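Local coordinates for protein alcohol dehydrogenase, zinc-containing (Thermotoga maritima, PDB 1VJ0) that probably acts as a zinc-dependent alcohol dehydrogenase, an oxidoreductase that carries two bound zinc ions in each subunit, at residues K90-L93 with N94-L98. Numbering follows the deposited sequence.
Sequences KRDL and NGELL
Asp-92 OD1 accepts two backbone N-H groups: Asn-94 N at 2.9 Å, within the turn (an Asx turn), and Glu-96 N at 2.9 Å, just beyond it. They come from opposite faces of the carboxylate plane. The first torsion (chi1 87°) sets CG between the backbone N and the carbonyl carbon and brings OD1 over the turn. With an alanine at Asp-92, the N-H groups of Asn-94 and Glu-96 would probably lose their shared acceptor, and the turn would be less firmly held. Asp-92 OD2 lies 4.2 Å from Glu-96 OE2, the two carboxylates nearly perpendicular. One water donates to both oxygens and accepts from Asn-94 ND2. Arg-91 NH1 hydrogen-bonds Gly-95 O at 3.0 Å, near the guanidinium plane. Leu-97 CG sits over one face, toward the rim, 3.5 Å from Arg-91 NH1. Leu-98 N meets Lys-90 O almost straight (176° at the hydrogen). Leu-98 CD1 lies alongside Lys-90 CG at 3.7 Å. Lys-163 probably eases the like-charge pair: its backbone N hydrogen-bonds Asp-92 OD2 and its NZ forms a salt bridge to Glu-96 OE1. Lys-90 NZ hydrogen-bonds Thr-159 O and Pro-157 O, and Asn-94 OD1 hydrogen-bonds Arg-266 of a neighbouring subunit. Gly-95 N to Asp-92 O and Asp-92 N to Glu-96 O, with a single bridge from Arg-91 to Leu-97, make a type I turn with a G1 beta bulge at Gly-95, the classic 3:5 hairpin, here between strands 78-86 and 103-106 of the GroES-like domain.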
loop_
_atom_site.group_PDB
_atom_site.type_symbol
_atom_site.label_atom_id
_atom_site.label_comp_id
_atom_site.label_asym_id
_atom_site.label_seq_id
_atom_site.Cartn_x
_atom_site.Cartn_y
_atom_site.Cartn_z
ATOM N N LYS A 90 -31.156 9.000 14.344
ATOM C CA LYS A 90 -30.245 8.218 13.504
ATOM C C LYS A 90 -29.636 9.094 12.426
ATOM O O LYS A 90 -30.320 9.781 11.735
ATOM C CB LYS A 90 -30.929 6.999 12.893
ATOM C CG LYS A 90 -30.026 6.214 11.940
ATOM C CD LYS A 90 -28.859 5.522 12.635
ATOM C CE LYS A 90 -28.020 4.719 11.641
ATOM N NZ LYS A 90 -26.733 4.058 12.216
ATOM N N ARG A 91 -28.319 9.089 12.363
ATOM C CA ARG A 91 -27.584 9.798 11.341
ATOM C C ARG A 91 -27.099 8.831 10.307
ATOM O O ARG A 91 -26.670 7.689 10.613
ATOM C CB ARG A 91 -26.369 10.464 11.945
ATOM C CG ARG A 91 -26.752 11.605 12.813
ATOM C CD ARG A 91 -25.580 12.347 13.309
ATOM N NE ARG A 91 -25.998 13.224 14.384
ATOM C CZ ARG A 91 -26.459 14.454 14.239
ATOM N NH1 ARG A 91 -26.556 15.024 13.034
ATOM N NH2 ARG A 91 -26.814 15.145 15.325
ATOM N N ASP A 92 -27.145 9.274 9.066
ATOM C CA ASP A 92 -26.532 8.480 8.004
ATOM C C ASP A 92 -25.003 8.626 8.067
ATOM O O ASP A 92 -24.460 9.342 8.956
ATOM C CB ASP A 92 -27.150 8.837 6.639
ATOM C CG ASP A 92 -26.497 9.982 5.941
ATOM O OD1 ASP A 92 -25.715 10.789 6.545
ATOM O OD2 ASP A 92 -26.747 10.137 4.718
ATOM N N LEU A 93 -24.301 7.929 7.178
ATOM C CA LEU A 93 -22.827 7.922 7.223
ATOM C C LEU A 93 -22.153 9.286 6.980
ATOM O O LEU A 93 -20.990 9.478 7.308
ATOM C CB LEU A 93 -22.296 6.925 6.238
ATOM C CG LEU A 93 -22.459 5.453 6.670
ATOM C CD1 LEU A 93 -22.547 4.525 5.466
ATOM C CD2 LEU A 93 -21.329 5.023 7.617
ATOM N N ASN A 94 -22.879 10.233 6.388
ATOM C CA ASN A 94 -22.362 11.593 6.188
ATOM C C ASN A 94 -22.729 12.529 7.320
ATOM O O ASN A 94 -22.358 13.722 7.294
ATOM C CB ASN A 94 -22.839 12.164 4.854
ATOM C CG ASN A 94 -22.223 11.448 3.669
ATOM O OD1 ASN A 94 -21.007 11.137 3.662
ATOM N ND2 ASN A 94 -23.048 11.142 2.668
ATOM N N GLY A 95 -23.441 11.999 8.321
ATOM C CA GLY A 95 -23.803 12.745 9.487
ATOM C C GLY A 95 -25.183 13.351 9.433
ATOM O O GLY A 95 -25.550 14.126 10.326
ATOM N N GLU A 96 -25.960 13.064 8.397
ATOM C CA GLU A 96 -27.239 13.759 8.270
ATOM C C GLU A 96 -28.279 13.005 9.054
ATOM O O GLU A 96 -28.427 11.803 8.899
ATOM C CB GLU A 96 -27.740 13.844 6.828
ATOM C CG GLU A 96 -26.792 14.433 5.808
ATOM C CD GLU A 96 -27.570 14.651 4.515
ATOM O OE1 GLU A 96 -28.654 15.329 4.555
ATOM O OE2 GLU A 96 -27.136 14.116 3.484
ATOM N N LEU A 97 -29.051 13.748 9.826
ATOM C CA LEU A 97 -30.167 13.237 10.582
ATOM C C LEU A 97 -31.315 12.753 9.700
ATOM O O LEU A 97 -31.837 13.497 8.902
ATOM C CB LEU A 97 -30.712 14.314 11.545
ATOM C CG LEU A 97 -30.015 14.398 12.901
ATOM C CD1 LEU A 97 -30.439 15.680 13.675
ATOM C CD2 LEU A 97 -30.284 13.166 13.735
ATOM N N LEU A 98 -31.698 11.496 9.876
ATOM C CA LEU A 98 -32.812 10.900 9.157
ATOM C C LEU A 98 -34.107 11.452 9.737
ATOM O O LEU A 98 -34.215 11.671 10.982
ATOM C CB LEU A 98 -32.790 9.362 9.310
ATOM C CG LEU A 98 -31.553 8.632 8.740
ATOM C CD1 LEU A 98 -31.748 7.104 8.794
ATOM C CD2 LEU A 98 -31.212 9.051 7.340
HETATM O O HOH W 1 -33.057 10.953 13.229
HETATM O O HOH W 2 -25.785 11.752 3.047
#